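Local coordinates for protein amine oxidase (Emericella nidulans, PDB 3PGB) that probably oxidises primary amines to aldehydes as a copper amine oxidase, using a bound copper ion and a topaquinone cofactor made from one of its own tyrosines, at residues Trp349-Phe354 with Lys370-Arg375; Ala540-Leu545 with Leu599-Gln604. One frame throughout, in Å; residues are numbered along the deposited sequence.

Contact 1 (Trp349-Phe354 with Lys370-Arg375); sequences WMDFSF and KYKGQR
D351 takes hold of K372 at two points where a type II' turn, W349 to F352, leads into strand 352-359. The carbonyl O of D351 accepts a hydrogen bond from the backbone N of K372 at 2.9 Å and one from a water that in turn accepts from G373 N, so one oxygen grips the type I' turn from Y371 to Q374. The D351 and K372 side chains run side by side; K372 NZ reaches D351 OD1 at 3.1 Å from above the carboxylate plane, a salt bridge, and forms a second one with E732. Next comes F352, in a non-hydrogen-bonded antiparallel pair with Y371. The two rings meet obliquely, centroids 4.6 Å apart and planes at 51°, with Y371 CD2 lying over one face of F352, 3.3 Å from F352 CZ. Y371 brings its ring there with CG anti to the backbone N (chi1 -174°). S353 follows in a hydrogen-bonded pair with K370: S353 N donates to K370 O at 3.2 Å, and S353 O accepts from K370 N at 2.9 Å. S353 OG, between the backbone N and the carbonyl carbon (chi1 68°), rests 3.6 Å from K370 CB. The bridges belong to the antiparallel hairpin of strands 352-359 and 363-371, flanked by strands 346-349 and 374-389; F492 packs on F352, P729 on Y371, and P320 of the second subunit on D351.

Contact 2 (Ala540-Leu545 with Leu599-Gln604); sequences ADFDIL and LHVVNQ. With CA (calcium ion), chain F.
V601 crosses F542 at about a right angle: V601 CG1 meets F542 CB at 3.7 Å, while V601 CG2 lies over one face of the ring, 4.0 Å from F542 CD2. A chi1 of -179° turns CG1 of V601 toward the stem of the phenylalanine and CG2 toward its ring, and CG1 also touches CG1 of I544. That I544 CG1 sits 3.5 Å from V601 O. Further along, N603 extends its amide toward 540-545, its chi1 near 180° and chi2 only -24°. N603 ND2 donates to I544 O at 3.2 Å, in the carbonyl plane and nearly in the amide's own plane, with an N-H...O angle of 157°. N603 OD1 accepts from Q685 and from the N of D605, so both ends of the amide are held and its rotation is fixed. D541 OD1, F542 O, D543 OD1 and a water bind the calcium ion, F542 O at 2.5 Å; D687 and L688 complete the site, and K114 forms salt bridges with the OD2 atoms of D541 and D543. Strand 532-542 ends here between strands 374-389 and 686-698, while strand 597-603 lies between strands 548-562 and 613-619, whose I618 touches both F542 and V601.

Both contacts lie in the beta-rich enzyme domain, their centres about 16 Å apart, and strand 374-389 connects them: it starts at the turn of contact 1 and runs antiparallel to strand 532-542 of contact 2. They touch directly where Q374 CG packs on L545 CD2 at 3.8 Å. Contact 1 is partly buried: a hairpin of neighbouring strands, joined by backbone bonds, with aromatic rings inside and a charged pair near its exposed turn. Contact 2 is buried and joins the end of strand 532-542 and the loop after it to strand 597-603, which does not pair with it, through apolar side chains and one asparagine amide; its charges gather instead at the calcium ion, about 13 Å from the K370 side chain.

Contact 1 (Trp349-Phe354 with Lys370-Arg375)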
# COMPACT_ATOMS: atom_id res chain seq x y z
N TRP A 349 -15.73 -10.02 -15.62
CA TRP A 349 -15.92 -10.27 -14.19
C TRP A 349 -16.87 -9.20 -13.65
O TRP A 349 -16.55 -8.02 -13.64
CB TRP A 349 -14.58 -10.24 -13.45
CG TRP A 349 -14.71 -10.27 -11.93
CD1 TRP A 349 -14.94 -11.36 -11.15
CD2 TRP A 349 -14.60 -9.16 -11.04
NE1 TRP A 349 -14.99 -11.00 -9.83
CE2 TRP A 349 -14.79 -9.65 -9.73
CE3 TRP A 349 -14.37 -7.79 -11.22
CZ2 TRP A 349 -14.75 -8.82 -8.61
CZ3 TRP A 349 -14.34 -6.97 -10.10
CH2 TRP A 349 -14.52 -7.49 -8.82
N MET A 350 -18.05 -9.64 -13.21
CA MET A 350 -19.05 -8.74 -12.62
C MET A 350 -19.34 -7.60 -13.61
O MET A 350 -19.80 -7.86 -14.72
CB MET A 350 -18.55 -8.24 -11.26
CG MET A 350 -18.15 -9.36 -10.30
SD MET A 350 -19.59 -10.24 -9.68
CE MET A 350 -18.86 -11.83 -9.28
N ASP A 351 -19.04 -6.36 -13.23
CA ASP A 351 -19.26 -5.20 -14.10
C ASP A 351 -18.10 -4.87 -15.03
O ASP A 351 -18.20 -3.92 -15.81
CB ASP A 351 -19.55 -3.97 -13.23
CG ASP A 351 -20.86 -4.08 -12.48
OD1 ASP A 351 -21.15 -3.18 -11.68
OD2 ASP A 351 -21.60 -5.06 -12.68
N PHE A 352 -17.01 -5.63 -14.96
CA PHE A 352 -15.79 -5.36 -15.73
C PHE A 352 -15.63 -6.30 -16.92
O PHE A 352 -16.08 -7.45 -16.88
CB PHE A 352 -14.55 -5.52 -14.85
CG PHE A 352 -14.30 -4.39 -13.90
CD1 PHE A 352 -13.62 -3.25 -14.32
CD2 PHE A 352 -14.73 -4.45 -12.59
CE1 PHE A 352 -13.38 -2.20 -13.45
CE2 PHE A 352 -14.50 -3.41 -11.72
CZ PHE A 352 -13.82 -2.28 -12.15
N SER A 353 -14.98 -5.81 -17.96
CA SER A 353 -14.56 -6.65 -19.08
C SER A 353 -13.30 -6.08 -19.70
O SER A 353 -13.07 -4.87 -19.60
CB SER A 353 -15.66 -6.77 -20.14
OG SER A 353 -15.88 -5.54 -20.79
N PHE A 354 -12.51 -6.93 -20.34
CA PHE A 354 -11.30 -6.48 -21.03
C PHE A 354 -10.74 -7.56 -21.93
O PHE A 354 -11.07 -8.74 -21.78
CB PHE A 354 -10.24 -6.03 -20.02
CG PHE A 354 -9.82 -7.11 -19.05
CD1 PHE A 354 -10.44 -7.23 -17.83
CD2 PHE A 354 -8.81 -8.00 -19.38
CE1 PHE A 354 -10.06 -8.21 -16.93
CE2 PHE A 354 -8.42 -8.99 -18.49
CZ PHE A 354 -9.05 -9.10 -17.26
N LYS A 370 -13.63 -2.08 -19.96
CA LYS A 370 -14.93 -1.42 -19.79
C LYS A 370 -15.48 -1.63 -18.38
O LYS A 370 -15.15 -2.61 -17.72
CB LYS A 370 -15.96 -1.93 -20.82
CG LYS A 370 -15.51 -1.81 -22.29
CD LYS A 370 -16.52 -2.37 -23.29
CE LYS A 370 -17.76 -1.50 -23.38
NZ LYS A 370 -18.80 -2.02 -24.33
N TYR A 371 -16.31 -0.69 -17.92
CA TYR A 371 -16.99 -0.78 -16.63
C TYR A 371 -18.46 -0.40 -16.80
O TYR A 371 -18.76 0.66 -17.35
CB TYR A 371 -16.33 0.14 -15.61
CG TYR A 371 -16.89 -0.01 -14.20
CD1 TYR A 371 -17.69 0.98 -13.63
CD2 TYR A 371 -16.63 -1.15 -13.46
CE1 TYR A 371 -18.20 0.83 -12.35
CE2 TYR A 371 -17.14 -1.30 -12.18
CZ TYR A 371 -17.92 -0.31 -11.63
OH TYR A 371 -18.41 -0.47 -10.36
N LYS A 372 -19.36 -1.27 -16.34
CA LYS A 372 -20.80 -1.10 -16.54
C LYS A 372 -21.14 -0.79 -18.00
O LYS A 372 -21.90 0.14 -18.30
CB LYS A 372 -21.37 -0.04 -15.59
CG LYS A 372 -21.20 -0.38 -14.12
CD LYS A 372 -21.83 0.67 -13.21
CE LYS A 372 -22.03 0.12 -11.79
NZ LYS A 372 -23.19 -0.84 -11.69
N GLY A 373 -20.53 -1.56 -18.90
CA GLY A 373 -20.78 -1.43 -20.33
C GLY A 373 -20.14 -0.24 -21.02
O GLY A 373 -20.33 -0.05 -22.22
N GLN A 374 -19.36 0.54 -20.28
CA GLN A 374 -18.76 1.77 -20.79
C GLN A 374 -17.23 1.71 -20.66
O GLN A 374 -16.70 1.30 -19.62
CB GLN A 374 -19.33 2.97 -20.02
CG GLN A 374 -18.72 4.32 -20.35
CD GLN A 374 -18.89 4.69 -21.82
OE1 GLN A 374 -20.01 4.68 -22.34
NE2 GLN A 374 -17.78 5.01 -22.48
N ARG A 375 -16.52 2.10 -21.71
CA ARG A 375 -15.06 2.07 -21.71
C ARG A 375 -14.49 3.12 -20.75
O ARG A 375 -14.97 4.25 -20.72
CB ARG A 375 -14.51 2.30 -23.12
CG ARG A 375 -12.98 2.23 -23.20
CD ARG A 375 -12.44 2.35 -24.61
NE ARG A 375 -13.05 1.37 -25.52
CZ ARG A 375 -13.81 1.66 -26.58
NH1 ARG A 375 -14.06 2.91 -26.94
NH2 ARG A 375 -14.31 0.66 -27.30
O HOH W 1 -18.51 -3.46 -18.35

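Contact 2 (Ala540-Leu545 with Leu599-Gln604)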
# COMPACT_ATOMS: atom_id res chain seq x y z
N ALA A 540 -1.53 4.36 -19.63
CA ALA A 540 -2.93 4.34 -19.22
C ALA A 540 -3.74 5.27 -20.13
O ALA A 540 -3.85 6.46 -19.87
CB ALA A 540 -3.07 4.75 -17.76
N ASP A 541 -4.31 4.71 -21.20
CA ASP A 541 -5.09 5.49 -22.15
C ASP A 541 -6.54 5.58 -21.70
O ASP A 541 -7.42 4.93 -22.28
CB ASP A 541 -4.99 4.88 -23.55
CG ASP A 541 -5.63 5.75 -24.63
OD1 ASP A 541 -6.08 6.87 -24.32
OD2 ASP A 541 -5.68 5.30 -25.79
N PHE A 542 -6.80 6.39 -20.68
CA PHE A 542 -8.16 6.62 -20.22
C PHE A 542 -8.97 7.32 -21.30
O PHE A 542 -8.52 8.33 -21.84
CB PHE A 542 -8.19 7.51 -18.97
CG PHE A 542 -7.55 6.89 -17.77
CD1 PHE A 542 -8.29 6.12 -16.89
CD2 PHE A 542 -6.21 7.09 -17.51
CE1 PHE A 542 -7.70 5.55 -15.79
CE2 PHE A 542 -5.62 6.53 -16.42
CZ PHE A 542 -6.37 5.75 -15.55
N ASP A 543 -10.14 6.78 -21.63
CA ASP A 543 -11.10 7.47 -22.48
C ASP A 543 -12.40 7.61 -21.70
O ASP A 543 -13.39 6.92 -21.98
CB ASP A 543 -11.34 6.70 -23.78
CG ASP A 543 -10.15 6.74 -24.73
OD1 ASP A 543 -9.21 7.54 -24.53
OD2 ASP A 543 -10.16 5.96 -25.70
N ILE A 544 -12.41 8.53 -20.73
CA ILE A 544 -13.53 8.62 -19.80
C ILE A 544 -14.77 9.15 -20.51
O ILE A 544 -14.82 10.30 -20.94
CB ILE A 544 -13.20 9.52 -18.57
CG1 ILE A 544 -11.92 9.04 -17.86
CG2 ILE A 544 -14.36 9.54 -17.60
CD1 ILE A 544 -11.94 7.59 -17.45
N LEU A 545 -15.78 8.28 -20.63
CA LEU A 545 -17.03 8.61 -21.30
C LEU A 545 -16.76 9.20 -22.69
O LEU A 545 -17.40 10.17 -23.11
CB LEU A 545 -17.86 9.57 -20.44
CG LEU A 545 -18.28 9.05 -19.06
CD1 LEU A 545 -18.80 10.16 -18.14
CD2 LEU A 545 -19.33 7.93 -19.19
N LEU A 599 -4.99 13.79 -8.44
CA LEU A 599 -4.94 13.87 -9.89
C LEU A 599 -6.12 13.10 -10.49
O LEU A 599 -6.28 11.91 -10.22
CB LEU A 599 -3.63 13.29 -10.39
CG LEU A 599 -3.37 13.44 -11.89
CD1 LEU A 599 -1.91 13.81 -12.15
CD2 LEU A 599 -3.76 12.16 -12.59
N HIS A 600 -6.94 13.79 -11.27
CA HIS A 600 -8.17 13.22 -11.83
C HIS A 600 -8.15 13.25 -13.36
O HIS A 600 -7.73 14.24 -13.95
CB HIS A 600 -9.40 14.02 -11.38
CG HIS A 600 -9.55 14.13 -9.89
ND1 HIS A 600 -10.43 15.01 -9.31
CD2 HIS A 600 -8.95 13.47 -8.87
CE1 HIS A 600 -10.38 14.89 -8.00
NE2 HIS A 600 -9.48 13.96 -7.70
N VAL A 601 -8.61 12.18 -13.99
CA VAL A 601 -8.79 12.17 -15.44
C VAL A 601 -10.28 12.29 -15.67
O VAL A 601 -11.02 11.35 -15.38
CB VAL A 601 -8.24 10.87 -16.09
CG1 VAL A 601 -8.42 10.92 -17.60
CG2 VAL A 601 -6.79 10.68 -15.75
N VAL A 602 -10.72 13.44 -16.17
CA VAL A 602 -12.15 13.75 -16.24
C VAL A 602 -12.61 14.10 -17.66
O VAL A 602 -11.80 14.33 -18.55
CB VAL A 602 -12.52 14.94 -15.32
CG1 VAL A 602 -11.96 14.74 -13.93
CG2 VAL A 602 -12.03 16.25 -15.91
N ASN A 603 -13.93 14.14 -17.84
CA ASN A 603 -14.53 14.63 -19.08
C ASN A 603 -15.41 15.82 -18.76
O ASN A 603 -16.51 15.66 -18.20
CB ASN A 603 -15.33 13.53 -19.78
CG ASN A 603 -15.87 13.97 -21.13
OD1 ASN A 603 -16.05 15.15 -21.38
ND2 ASN A 603 -16.13 13.00 -22.00
N GLN A 604 -14.93 17.01 -19.10
CA GLN A 604 -15.64 18.24 -18.79
C GLN A 604 -16.96 18.38 -19.54
O GLN A 604 -17.83 19.12 -19.11
CB GLN A 604 -14.77 19.45 -19.10
CG GLN A 604 -13.53 19.58 -18.25
CD GLN A 604 -12.77 20.86 -18.56
OE1 GLN A 604 -13.15 21.93 -18.09
NE2 GLN A 604 -11.71 20.75 -19.35
CA CA F . -7.40 8.80 -23.96
O HOH W 2 -8.63 10.78 -22.98